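Local coordinates for protein peptidoglycan-binding domain 1 (Burkholderia, PDB 5NM7) that probably binds and cleaves bacterial peptidoglycan as a modular phage endolysin, with a cell-wall-binding domain joined to a large lysozyme-like muramidase domain, at residues E99-G104 with L239-A244; K231-F236 with V252-A257; V200-M203 with A208-L211; R112-Y117 with A180-G185; M43-T48 with W62-A67. One frame throughout, in Å; residues are numbered along the deposited sequence.

Contact 1: E99-G104 with L239-A244; sequences EVESKG and LYNGKA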
# COMPACT_ATOMS: atom_id res chain seq x y z
N GLU A 99 -2.91 -5.81 -3.31
CA GLU A 99 -3.84 -5.12 -4.21
C GLU A 99 -4.89 -4.28 -3.51
O GLU A 99 -5.17 -3.14 -3.91
CB GLU A 99 -4.52 -6.13 -5.15
CG GLU A 99 -5.45 -5.50 -6.18
CD GLU A 99 -6.09 -6.50 -7.13
OE1 GLU A 99 -5.46 -7.50 -7.45
OE2 GLU A 99 -7.24 -6.26 -7.51
N VAL A 100 -5.49 -4.84 -2.47
CA VAL A 100 -6.62 -4.20 -1.84
C VAL A 100 -6.20 -3.19 -0.78
O VAL A 100 -6.82 -2.12 -0.66
CB VAL A 100 -7.55 -5.27 -1.24
CG1 VAL A 100 -8.67 -4.60 -0.48
CG2 VAL A 100 -8.07 -6.16 -2.37
N GLU A 101 -5.17 -3.53 0.00
CA GLU A 101 -4.83 -2.76 1.20
C GLU A 101 -3.75 -1.72 0.98
O GLU A 101 -3.68 -0.78 1.74
CB GLU A 101 -4.39 -3.66 2.33
CG GLU A 101 -5.46 -4.64 2.75
CD GLU A 101 -6.61 -3.99 3.51
OE1 GLU A 101 -6.67 -2.76 3.66
OE2 GLU A 101 -7.50 -4.76 4.01
N SER A 102 -2.93 -1.90 -0.02
CA SER A 102 -1.90 -0.90 -0.28
C SER A 102 -2.53 0.37 -0.84
O SER A 102 -3.48 0.32 -1.60
CB SER A 102 -0.90 -1.42 -1.30
OG SER A 102 0.10 -0.43 -1.52
N LYS A 103 -1.95 1.52 -0.49
CA LYS A 103 -2.26 2.76 -1.19
C LYS A 103 -1.78 2.74 -2.64
O LYS A 103 -2.21 3.60 -3.44
CB LYS A 103 -1.59 3.94 -0.50
CG LYS A 103 -2.11 4.22 0.89
CD LYS A 103 -3.49 4.86 0.83
CE LYS A 103 -4.07 5.19 2.20
NZ LYS A 103 -4.61 3.99 2.90
N GLY A 104 -0.91 1.81 -2.98
CA GLY A 104 -0.35 1.69 -4.33
C GLY A 104 1.00 2.36 -4.32
O GLY A 104 2.02 1.73 -3.98
N LEU A 239 -10.14 -6.66 11.55
CA LEU A 239 -9.00 -6.44 12.43
C LEU A 239 -8.07 -5.38 11.86
O LEU A 239 -7.52 -4.57 12.62
CB LEU A 239 -8.20 -7.72 12.64
CG LEU A 239 -8.98 -8.83 13.38
CD1 LEU A 239 -8.18 -10.12 13.31
CD2 LEU A 239 -9.27 -8.38 14.80
N TYR A 240 -7.87 -5.40 10.55
CA TYR A 240 -6.91 -4.53 9.89
C TYR A 240 -7.48 -3.16 9.56
O TYR A 240 -6.86 -2.14 9.88
CB TYR A 240 -6.37 -5.21 8.64
CG TYR A 240 -5.28 -4.42 8.00
CD1 TYR A 240 -5.53 -3.59 6.91
CD2 TYR A 240 -4.02 -4.46 8.52
CE1 TYR A 240 -4.53 -2.85 6.30
CE2 TYR A 240 -2.99 -3.72 7.92
CZ TYR A 240 -3.27 -2.93 6.82
OH TYR A 240 -2.27 -2.18 6.24
N ASN A 241 -8.65 -3.14 8.92
CA ASN A 241 -9.31 -1.89 8.49
C ASN A 241 -10.21 -1.28 9.56
O ASN A 241 -10.45 -0.08 9.52
CB ASN A 241 -10.09 -2.09 7.20
CG ASN A 241 -9.19 -2.44 6.04
OD1 ASN A 241 -8.49 -1.55 5.50
ND2 ASN A 241 -9.17 -3.67 5.66
N GLY A 242 -10.67 -2.09 10.51
CA GLY A 242 -11.50 -1.62 11.60
C GLY A 242 -12.97 -1.90 11.35
O GLY A 242 -13.35 -2.54 10.37
N LYS A 243 -13.80 -1.37 12.25
CA LYS A 243 -15.22 -1.74 12.32
C LYS A 243 -16.01 -1.39 11.05
O LYS A 243 -16.97 -2.07 10.73
CB LYS A 243 -15.85 -1.10 13.56
CG LYS A 243 -17.19 -1.70 13.99
CD LYS A 243 -17.06 -3.11 14.58
CE LYS A 243 -18.38 -3.87 14.50
NZ LYS A 243 -18.70 -4.34 13.12
N ALA A 244 -15.57 -0.37 10.31
CA ALA A 244 -16.22 0.08 9.08
C ALA A 244 -15.69 -0.60 7.81
O ALA A 244 -15.98 -0.15 6.71
CB ALA A 244 -16.08 1.58 8.96
O HOH W 1 -3.13 -0.48 4.43

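Contact 2: K231-F236 with V252-A257; sequences KKWAKF and VKLERA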
# COMPACT_ATOMS: atom_id res chain seq x y z
N LYS A 231 -7.26 -17.28 5.28
CA LYS A 231 -8.06 -16.55 4.30
C LYS A 231 -9.43 -16.17 4.83
O LYS A 231 -10.45 -16.30 4.14
CB LYS A 231 -8.16 -17.33 2.99
CG LYS A 231 -6.84 -17.68 2.35
CD LYS A 231 -6.46 -19.13 2.65
CE LYS A 231 -5.81 -19.81 1.48
NZ LYS A 231 -5.47 -21.22 1.80
N LYS A 232 -9.48 -15.78 6.09
CA LYS A 232 -10.71 -15.33 6.73
C LYS A 232 -10.79 -13.84 6.44
O LYS A 232 -10.40 -12.99 7.26
CB LYS A 232 -10.74 -15.62 8.21
CG LYS A 232 -10.75 -17.09 8.57
CD LYS A 232 -10.95 -17.16 10.08
CE LYS A 232 -10.75 -18.50 10.71
NZ LYS A 232 -10.49 -19.57 9.75
N TRP A 233 -11.31 -13.51 5.28
CA TRP A 233 -11.14 -12.12 4.77
C TRP A 233 -11.91 -11.09 5.52
O TRP A 233 -11.40 -10.01 5.79
CB TRP A 233 -11.50 -12.07 3.30
CG TRP A 233 -10.64 -12.94 2.49
CD1 TRP A 233 -11.05 -14.02 1.77
CD2 TRP A 233 -9.22 -12.86 2.32
NE1 TRP A 233 -9.99 -14.59 1.14
CE2 TRP A 233 -8.85 -13.92 1.46
CE3 TRP A 233 -8.24 -12.01 2.80
CZ2 TRP A 233 -7.53 -14.15 1.08
CZ3 TRP A 233 -6.92 -12.25 2.42
CH2 TRP A 233 -6.59 -13.30 1.54
N ALA A 234 -13.13 -11.44 5.96
CA ALA A 234 -13.92 -10.48 6.72
C ALA A 234 -13.28 -10.24 8.06
O ALA A 234 -13.22 -9.10 8.53
CB ALA A 234 -15.36 -10.97 6.87
N LYS A 235 -12.80 -11.31 8.70
CA LYS A 235 -12.12 -11.17 9.98
C LYS A 235 -10.81 -10.36 9.84
O LYS A 235 -10.59 -9.44 10.60
CB LYS A 235 -11.83 -12.54 10.58
CG LYS A 235 -11.09 -12.51 11.88
CD LYS A 235 -11.77 -11.62 12.88
N PHE A 236 -10.03 -10.67 8.83
CA PHE A 236 -8.80 -9.92 8.59
C PHE A 236 -9.14 -8.45 8.36
O PHE A 236 -8.51 -7.56 8.95
CB PHE A 236 -8.02 -10.43 7.42
CG PHE A 236 -6.82 -9.57 7.11
CD1 PHE A 236 -6.91 -8.59 6.13
CD2 PHE A 236 -5.64 -9.73 7.80
CE1 PHE A 236 -5.84 -7.76 5.90
CE2 PHE A 236 -4.54 -8.92 7.54
CZ PHE A 236 -4.65 -7.94 6.57
N VAL A 252 -14.84 -8.30 0.78
CA VAL A 252 -15.13 -8.94 -0.46
C VAL A 252 -14.11 -8.63 -1.53
O VAL A 252 -13.83 -9.46 -2.36
CB VAL A 252 -16.55 -8.56 -0.95
CG1 VAL A 252 -16.88 -9.31 -2.23
CG2 VAL A 252 -17.57 -8.91 0.12
N LYS A 253 -13.52 -7.43 -1.51
CA LYS A 253 -12.43 -7.18 -2.43
C LYS A 253 -11.24 -8.11 -2.22
O LYS A 253 -10.64 -8.56 -3.19
CB LYS A 253 -11.96 -5.71 -2.36
CG LYS A 253 -12.99 -4.77 -2.99
CD LYS A 253 -12.58 -3.32 -2.78
CE LYS A 253 -13.48 -2.40 -3.59
NZ LYS A 253 -13.28 -1.01 -3.14
N LEU A 254 -10.91 -8.38 -0.96
CA LEU A 254 -9.85 -9.32 -0.64
C LEU A 254 -10.21 -10.71 -1.15
O LEU A 254 -9.40 -11.34 -1.82
CB LEU A 254 -9.59 -9.40 0.87
CG LEU A 254 -8.84 -8.19 1.43
CD1 LEU A 254 -8.99 -8.12 2.94
CD2 LEU A 254 -7.40 -8.26 1.03
N GLU A 255 -11.42 -11.13 -0.84
CA GLU A 255 -11.91 -12.49 -1.24
C GLU A 255 -11.84 -12.68 -2.73
O GLU A 255 -11.23 -13.64 -3.23
CB GLU A 255 -13.33 -12.69 -0.71
CG GLU A 255 -14.12 -13.95 -1.11
CD GLU A 255 -15.63 -13.69 -1.05
OE1 GLU A 255 -16.18 -12.89 -0.21
OE2 GLU A 255 -16.31 -14.30 -1.87
N ARG A 256 -12.38 -11.72 -3.46
CA ARG A 256 -12.40 -11.82 -4.92
C ARG A 256 -11.04 -11.63 -5.58
O ARG A 256 -10.72 -12.30 -6.55
CB ARG A 256 -13.54 -10.94 -5.47
CG ARG A 256 -14.85 -11.32 -4.75
CD ARG A 256 -16.10 -11.29 -5.56
NE ARG A 256 -17.25 -11.68 -4.72
CZ ARG A 256 -18.51 -11.30 -4.89
NH1 ARG A 256 -18.86 -10.48 -5.88
NH2 ARG A 256 -19.44 -11.73 -4.05
N ALA A 257 -10.17 -10.79 -5.01
CA ALA A 257 -8.79 -10.71 -5.46
C ALA A 257 -8.02 -12.02 -5.29
O ALA A 257 -7.29 -12.44 -6.18
CB ALA A 257 -8.04 -9.58 -4.74

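Contact 3: V200-M203 with A208-L211; sequences VDAM and AEQL. With GLY (glycine), chain E.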
# COMPACT_ATOMS: atom_id res chain seq x y z
N VAL A 200 11.20 5.45 10.53
CA VAL A 200 10.88 6.45 9.51
C VAL A 200 11.93 6.46 8.40
O VAL A 200 11.57 6.53 7.23
CB VAL A 200 10.64 7.84 10.15
CG1 VAL A 200 10.53 8.95 9.10
CG2 VAL A 200 9.38 7.81 11.00
N ASP A 201 13.21 6.39 8.75
CA ASP A 201 14.26 6.29 7.74
C ASP A 201 14.02 5.11 6.80
O ASP A 201 14.22 5.24 5.61
CB ASP A 201 15.65 6.16 8.37
CG ASP A 201 16.14 7.45 9.05
OD1 ASP A 201 15.67 8.55 8.74
OD2 ASP A 201 17.06 7.35 9.87
N ALA A 202 13.59 3.97 7.35
CA ALA A 202 13.30 2.81 6.51
C ALA A 202 12.13 3.12 5.57
O ALA A 202 12.14 2.76 4.36
CB ALA A 202 13.00 1.60 7.35
N MET A 203 11.10 3.77 6.11
CA MET A 203 9.92 4.09 5.30
C MET A 203 10.31 5.00 4.13
O MET A 203 9.67 4.98 3.10
CB MET A 203 8.84 4.77 6.12
CG MET A 203 8.29 3.98 7.31
SD MET A 203 7.55 2.41 6.78
CE MET A 203 8.84 1.28 7.09
N ALA A 208 9.51 -1.60 -0.61
CA ALA A 208 9.88 -2.86 0.04
C ALA A 208 10.00 -2.73 1.56
O ALA A 208 9.53 -3.59 2.30
CB ALA A 208 11.17 -3.41 -0.57
N GLU A 209 10.62 -1.63 2.04
CA GLU A 209 10.69 -1.39 3.46
C GLU A 209 9.32 -1.12 4.06
O GLU A 209 9.04 -1.53 5.18
CB GLU A 209 11.65 -0.24 3.79
CG GLU A 209 13.10 -0.58 3.53
CD GLU A 209 13.65 -1.65 4.50
OE1 GLU A 209 13.16 -1.72 5.64
OE2 GLU A 209 14.59 -2.40 4.16
N GLN A 210 8.47 -0.45 3.30
CA GLN A 210 7.11 -0.15 3.75
C GLN A 210 6.29 -1.43 3.87
O GLN A 210 5.53 -1.57 4.82
CB GLN A 210 6.48 0.81 2.78
CG GLN A 210 7.19 2.14 2.79
CD GLN A 210 6.64 3.09 1.75
OE1 GLN A 210 5.68 2.78 1.06
NE2 GLN A 210 7.24 4.26 1.66
N LEU A 211 6.46 -2.33 2.91
CA LEU A 211 5.85 -3.68 2.99
C LEU A 211 6.42 -4.48 4.17
O LEU A 211 5.67 -5.20 4.82
CB LEU A 211 6.07 -4.48 1.73
CG LEU A 211 5.58 -5.94 1.67
CD1 LEU A 211 4.08 -6.04 1.87
CD2 LEU A 211 5.99 -6.56 0.36
N GLY E . 9.38 -8.78 3.73
CA GLY E . 8.73 -7.82 2.76
C GLY E . 9.75 -7.04 1.97
O GLY E . 10.93 -7.30 2.16
OXT GLY E . 9.44 -6.17 1.11

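Contact 4: R112-Y117 with A180-G185; sequences RPVILY and AFQIMG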
# COMPACT_ATOMS: atom_id res chain seq x y z
N ARG A 112 8.85 11.83 -0.90
CA ARG A 112 8.72 11.49 0.51
C ARG A 112 7.65 10.43 0.63
O ARG A 112 6.73 10.37 -0.17
CB ARG A 112 8.32 12.71 1.32
CG ARG A 112 9.42 13.78 1.27
CD ARG A 112 9.01 15.02 1.99
NE ARG A 112 7.92 15.72 1.31
CZ ARG A 112 7.36 16.86 1.74
NH1 ARG A 112 7.80 17.48 2.83
NH2 ARG A 112 6.36 17.41 1.06
N PRO A 113 7.73 9.63 1.69
CA PRO A 113 6.64 8.64 1.87
C PRO A 113 5.26 9.26 2.07
O PRO A 113 5.11 10.35 2.64
CB PRO A 113 7.09 7.83 3.09
CG PRO A 113 8.27 8.51 3.67
CD PRO A 113 8.76 9.56 2.74
N VAL A 114 4.22 8.55 1.65
CA VAL A 114 2.85 8.93 1.92
C VAL A 114 2.59 8.82 3.42
O VAL A 114 3.01 7.84 4.03
CB VAL A 114 1.86 8.07 1.10
CG1 VAL A 114 0.43 8.44 1.44
CG2 VAL A 114 2.11 8.29 -0.39
N ILE A 115 2.00 9.85 3.99
CA ILE A 115 1.75 9.92 5.44
C ILE A 115 0.38 10.43 5.73
O ILE A 115 -0.26 11.08 4.91
CB ILE A 115 2.78 10.82 6.19
CG1 ILE A 115 2.82 12.22 5.60
CG2 ILE A 115 4.14 10.19 6.18
CD1 ILE A 115 3.41 13.23 6.52
N LEU A 116 -0.08 10.13 6.95
CA LEU A 116 -1.24 10.79 7.52
C LEU A 116 -0.97 11.00 8.98
O LEU A 116 -0.69 10.05 9.73
CB LEU A 116 -2.53 9.97 7.33
CG LEU A 116 -3.83 10.74 7.57
CD1 LEU A 116 -4.06 11.75 6.45
CD2 LEU A 116 -5.01 9.78 7.62
N TYR A 117 -0.99 12.27 9.39
CA TYR A 117 -0.73 12.63 10.76
C TYR A 117 -2.04 12.60 11.58
O TYR A 117 -3.07 13.05 11.09
CB TYR A 117 -0.07 14.01 10.79
CG TYR A 117 0.02 14.59 12.18
CD1 TYR A 117 -0.92 15.49 12.62
CD2 TYR A 117 1.01 14.17 13.06
CE1 TYR A 117 -0.89 16.00 13.89
CE2 TYR A 117 1.06 14.67 14.34
CZ TYR A 117 0.11 15.60 14.74
OH TYR A 117 0.11 16.11 16.02
N ALA A 180 3.00 2.72 2.03
CA ALA A 180 1.96 2.12 1.22
C ALA A 180 0.91 1.43 2.07
O ALA A 180 -0.27 1.40 1.70
CB ALA A 180 2.57 1.11 0.26
N PHE A 181 1.32 0.91 3.26
CA PHE A 181 0.37 0.27 4.19
C PHE A 181 -0.01 1.10 5.40
O PHE A 181 -0.71 0.62 6.28
CB PHE A 181 0.92 -1.10 4.59
CG PHE A 181 1.00 -2.03 3.45
CD1 PHE A 181 -0.10 -2.79 3.06
CD2 PHE A 181 2.12 -2.08 2.67
CE1 PHE A 181 -0.04 -3.59 1.95
CE2 PHE A 181 2.18 -2.92 1.57
CZ PHE A 181 1.08 -3.65 1.19
N GLN A 182 0.43 2.35 5.45
CA GLN A 182 0.02 3.29 6.46
C GLN A 182 0.16 2.72 7.88
O GLN A 182 -0.81 2.70 8.66
CB GLN A 182 -1.37 3.83 6.14
CG GLN A 182 -1.36 4.73 4.92
CD GLN A 182 -0.66 6.06 5.20
OE1 GLN A 182 -1.23 6.91 5.88
NE2 GLN A 182 0.56 6.20 4.75
N ILE A 183 1.36 2.23 8.16
CA ILE A 183 1.67 1.68 9.49
C ILE A 183 1.95 2.85 10.43
O ILE A 183 2.78 3.73 10.11
CB ILE A 183 2.82 0.69 9.42
CG1 ILE A 183 2.51 -0.45 8.43
CG2 ILE A 183 3.15 0.16 10.81
CD1 ILE A 183 1.28 -1.27 8.74
N MET A 184 1.26 2.87 11.57
CA MET A 184 1.50 3.90 12.56
C MET A 184 2.90 3.81 13.16
O MET A 184 3.37 2.74 13.54
CB MET A 184 0.48 3.85 13.66
CG MET A 184 -0.93 4.22 13.23
SD MET A 184 -1.10 5.92 12.68
CE MET A 184 -0.53 6.90 14.06
N GLY A 185 3.57 4.95 13.26
CA GLY A 185 4.89 5.02 13.77
C GLY A 185 5.03 4.48 15.22
O GLY A 185 6.08 3.95 15.56

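Contact 5: M43-T48 with W62-A67; sequences MAFQAT and WSTLSA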
# COMPACT_ATOMS: atom_id res chain seq x y z
N MET A 43 -0.29 -8.63 -16.83
CA MET A 43 0.39 -9.42 -15.80
C MET A 43 1.73 -9.97 -16.25
O MET A 43 2.74 -9.81 -15.55
CB MET A 43 -0.51 -10.56 -15.29
CG MET A 43 -1.59 -10.10 -14.35
SD MET A 43 -2.10 -11.44 -13.24
CE MET A 43 -2.85 -12.51 -14.47
N ALA A 44 1.78 -10.55 -17.45
CA ALA A 44 3.00 -11.07 -18.01
C ALA A 44 4.03 -9.96 -18.21
O ALA A 44 5.21 -10.13 -17.90
CB ALA A 44 2.74 -11.83 -19.31
N PHE A 45 3.60 -8.81 -18.72
CA PHE A 45 4.49 -7.68 -18.85
C PHE A 45 5.04 -7.23 -17.49
O PHE A 45 6.24 -6.97 -17.34
CB PHE A 45 3.78 -6.49 -19.53
CG PHE A 45 4.60 -5.25 -19.56
CD1 PHE A 45 5.58 -5.07 -20.54
CD2 PHE A 45 4.46 -4.26 -18.58
CE1 PHE A 45 6.39 -3.95 -20.51
CE2 PHE A 45 5.24 -3.14 -18.58
CZ PHE A 45 6.21 -2.97 -19.56
N GLN A 46 4.16 -7.13 -16.50
CA GLN A 46 4.60 -6.64 -15.20
C GLN A 46 5.62 -7.59 -14.59
O GLN A 46 6.66 -7.16 -14.10
CB GLN A 46 3.40 -6.48 -14.29
CG GLN A 46 2.49 -5.30 -14.65
CD GLN A 46 1.12 -5.39 -14.01
OE1 GLN A 46 0.59 -6.49 -13.82
NE2 GLN A 46 0.52 -4.25 -13.71
N ALA A 47 5.33 -8.88 -14.69
CA ALA A 47 6.17 -9.91 -14.06
C ALA A 47 7.55 -9.91 -14.65
O ALA A 47 8.53 -9.95 -13.92
CB ALA A 47 5.54 -11.29 -14.20
N THR A 48 7.63 -9.79 -15.97
CA THR A 48 8.91 -9.88 -16.66
C THR A 48 9.73 -8.59 -16.55
O THR A 48 10.93 -8.66 -16.69
CB THR A 48 8.75 -10.30 -18.12
OG1 THR A 48 7.95 -9.35 -18.82
CG2 THR A 48 8.10 -11.66 -18.21
N TRP A 62 2.33 2.02 -16.79
CA TRP A 62 2.41 2.97 -17.91
C TRP A 62 3.82 3.54 -18.08
O TRP A 62 4.32 3.64 -19.22
CB TRP A 62 1.42 4.11 -17.77
CG TRP A 62 0.06 3.76 -18.23
CD1 TRP A 62 -1.08 3.75 -17.50
CD2 TRP A 62 -0.32 3.39 -19.56
NE1 TRP A 62 -2.14 3.40 -18.27
CE2 TRP A 62 -1.71 3.19 -19.55
CE3 TRP A 62 0.38 3.24 -20.76
CZ2 TRP A 62 -2.42 2.81 -20.68
CZ3 TRP A 62 -0.32 2.88 -21.88
CH2 TRP A 62 -1.71 2.66 -21.84
N SER A 63 4.46 3.89 -16.98
CA SER A 63 5.82 4.39 -17.04
C SER A 63 6.79 3.38 -17.67
O SER A 63 7.60 3.74 -18.51
CB SER A 63 6.29 4.88 -15.65
OG SER A 63 7.65 5.24 -15.72
N THR A 64 6.71 2.11 -17.28
CA THR A 64 7.59 1.10 -17.86
C THR A 64 7.20 0.79 -19.28
O THR A 64 8.06 0.60 -20.17
CB THR A 64 7.61 -0.18 -17.02
OG1 THR A 64 7.96 0.19 -15.68
CG2 THR A 64 8.64 -1.16 -17.55
N LEU A 65 5.91 0.77 -19.51
CA LEU A 65 5.42 0.36 -20.79
C LEU A 65 5.68 1.42 -21.87
O LEU A 65 5.94 1.07 -23.05
CB LEU A 65 3.94 0.04 -20.62
CG LEU A 65 3.24 -0.66 -21.73
CD1 LEU A 65 3.91 -1.98 -22.08
CD2 LEU A 65 1.81 -0.85 -21.30
N SER A 66 5.67 2.69 -21.49
CA SER A 66 5.86 3.82 -22.41
C SER A 66 7.30 4.30 -22.50
O SER A 66 7.68 4.89 -23.53
CB SER A 66 4.95 4.98 -22.04
OG SER A 66 5.46 5.71 -20.92
N ALA A 67 8.10 4.09 -21.44
CA ALA A 67 9.47 4.64 -21.37
C ALA A 67 10.56 3.67 -20.91
O ALA A 67 11.72 4.07 -20.81
CB ALA A 67 9.49 5.89 -20.49

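Contact 1: E99-G104 with L239-A244
The carboxylate of E101 meets the side-chain amide of N241. ND2 of N241 donates to OE2 of E101 at 2.6 Å, with an N-H...O angle of 162°. The bond uses the syn lone pair of OE2, and the acceptor lies close to the amide plane. Carboxylate and amide are nearly coplanar, 19° apart. OE1 of E101 and OD1 of N241 also come within 2.9 Å, an acceptor-acceptor approach and not a hydrogen bond. OE1 also comes to the ring edge of Y240, 3.4 Å from its CE1. A water also bridges the segments. It donates to the backbone O of E101 at 2.8 Å and is hydrogen-bonded to OH of Y240 at 2.6 Å.

The side chain of E101 folds rather than extends: CG lies beside the backbone N, and the chain bends again at chi2 (-72°). This swings the carboxylate over to helix 233-241. L254 packs on E101, Y250 borders N241, and the ring of F236 lies against that of Y240. Helix 91-101 ends at E101. S102 follows in an ST turn, its OG accepting from N of G104 at 2.9 Å. A helix end is also where lysozymes carry their catalytic glutamate, so the place of E101 is consistent with the active-site region of this muramidase domain.

The hydrogen bond from ND2 would restrain rotation of the carboxylate about its last torsion. The weakly positive C-H edge of the tyrosine is an electrostatically suitable neighbour for OE1. OE1 and OD1 would repel, so these two contacts probably offset an unfavourable approach.

Contact 2: K231-F236 with V252-A257
The indole of W233 is covered on one face by the helix carrying L254 and E255. CB of L254 lies 3.3 Å above its plane, toward the rim. CA of E255 sits over the five-membered ring, 3.8 Å from its centroid and 27° off the normal, a CH-pi contact. CB of E255 is close as well, 3.6 Å from CD1 of W233. The opposite face of the indole takes the backbone O of K231. The F236 ring is met at its edge instead, where CD1 of L254 approaches CD1 of F236 at 3.8 Å.

The contact is helix-helix packing within the muramidase domain. It joins the first turn of helix 233-241 to helix 250-265. A Schellman motif with K231 as its C-prime residue ends the preceding helix, and K232 then takes the N-cap position. W233 follows at once, its CG anti to the carbonyl carbon (chi1 -61°), which lays the indole against the neighbouring helix. L254 touches both aromatic residues, W233 through CB and F236 through CD1. The carboxylate of E255 leads away from the interface. L228 of helix 222-229 and A93 of helix 91-101 also pack on W233.

Contact 3: V200-M203 with A208-L211
M203 and Q210 face each other across two consecutive helices, 196-205 and 207-219, of the lysozyme-like muramidase domain. The helices are parted by S206 alone, whose OG accepts from the backbone N of E209. The outer side of the second helix forms part of a pocket that holds a bound glycine.

The link between the helices is a bond from side chain to backbone. NE2 of Q210 donates to O of M203 at 2.9 Å. The bond is almost straight, 171° at the hydrogen, and lies in the carbonyl plane and close to the amide plane. The Q210 chain runs out extended beyond CG (chi2 175°), which carries the amide to the last part of helix 196-205. Its other partners fix it further. OE1 accepts from the backbone N of A180, and NE2 also bonds O of G106, so both ends of this buried amide are engaged.

The remaining contacts are close packing. CB of E209 rests 3.1 Å from O of A202, and OE1 of E209 reaches CB of A202 at 3.7 Å. M203 curls its chain, bent at chi2 and chi3. Its SD comes 4.0 Å from CG of Q210, and its CE is turned to the backbone of E209.

A208 and L211 point away from helix 196-205, and both border the glycine. D79, A83, R86 and E212 complete that pocket, and OE1 of E212 is hydrogen-bonded to the ligand. O of A208 comes within 2.8 Å of the glycine OXT. The isobutyl group of L211 lines the pocket, with CD2 3.6 Å from the glycine OXT.

Contact 4: R112-Y117 with A180-G185
NE2 of Q182 is shared between two backbone carbonyls. One is O of G179. The other is O of V114, across the contact at 3.0 Å. The bond to V114 is weak, bent to 130° at the hydrogen. The methyl CG1 of V114 lies beside the same nitrogen, 4.0 Å from NE2. At the other end of the amide, OE1 of Q182 is hydrogen-bonded to OG of S177. OE1 also packs against L116, 3.6 Å from its CB. The hydroxyl of S177 is hydrogen-bonded to O of L116 as well, so it ties both sides of the contact together.

Q182 reaches these partners with a folded chain. CG lies anti to the carbonyl carbon (chi1 -69°), and chi2 of -71° bends the chain again, bringing the amide over to strand 115-117. V114 and L116 both direct their side chains to this side. I115 points the other way and packs on T176 and W178.

The segments do not pair by backbone. Strand 176-178 lies between them, with V114 bonded to G179 and L116 to S177. The Q182 side chain reaches across the end of the middle strand to V114 and L116. Its positive phi belongs to a G1 beta bulge, in which Q182 and I183 both face W178. The segments supply the two outer strands of the small three-stranded antiparallel sheet of this lysozyme-like domain.

Contact 5: M43-T48 with W62-A67
The phenyl ring of F45 presents one face to CD1 of L65. This methyl sits 3.6 Å from the ring centroid and 17° off the normal, a CH-pi contact. Its nearest ring atom is CE1 of F45, at 3.5 Å from CD1 of L65. Both residues belong to the small helical peptidoglycan-binding domain, where helix 36-48 packs against helix 59-67 and helix 12-23 adds to the same core.

T64 touches the end of the ring. Its CG2 comes within 3.6 Å of CZ of F45, at an oblique angle. CB of L65 lies near the same end, 3.9 Å from CZ. The ring projects this far because CG of F45 stands anti to the backbone N (chi1 174°), which sends the ring out toward helix 59-67. The L65 side chain sets off alongside the facing helix, and its CD1 ends over the ring. The interface between the segments is thus apolar, made by three side chains.

Neighbours hold these groups in place. The ring of H49 stacks with F45, and L21, A24 and L51 touch the phenyl as well. L17 and Q20 of helix 12-23 border L65. The hydroxyl of T64 is hydrogen-bonded to O of R69. Q46, next to F45, belongs to another face of the helix. It lines a glycine pocket and bonds G55, T61 and D54.

Within helix 59-67, O of W62 accepts twice. N of S66 donates at 2.8 Å and OG of S66 at 2.9 Å, from opposite faces of the carbonyl plane.

Overall arrangement
From the N terminus, contact 5 closes first, a short loop within the peptidoglycan-binding domain. It lies apart from the other four, which all fall in the muramidase domain. Contact 1 opens at 99-104 and closes at 239-244, enclosing a long loop. Contacts 4 and 3 are nested in it, one after the other. Contact 4 spans the small sheet, and contact 3 closes a tight turn between successive helices. They touch through A180 and Q210. Contact 2 opens at 231-236, before contact 1 closes, and ends at 252-257, so the two cross. They share helix 233-241. K103 with A180 connects contact 1 to contact 4.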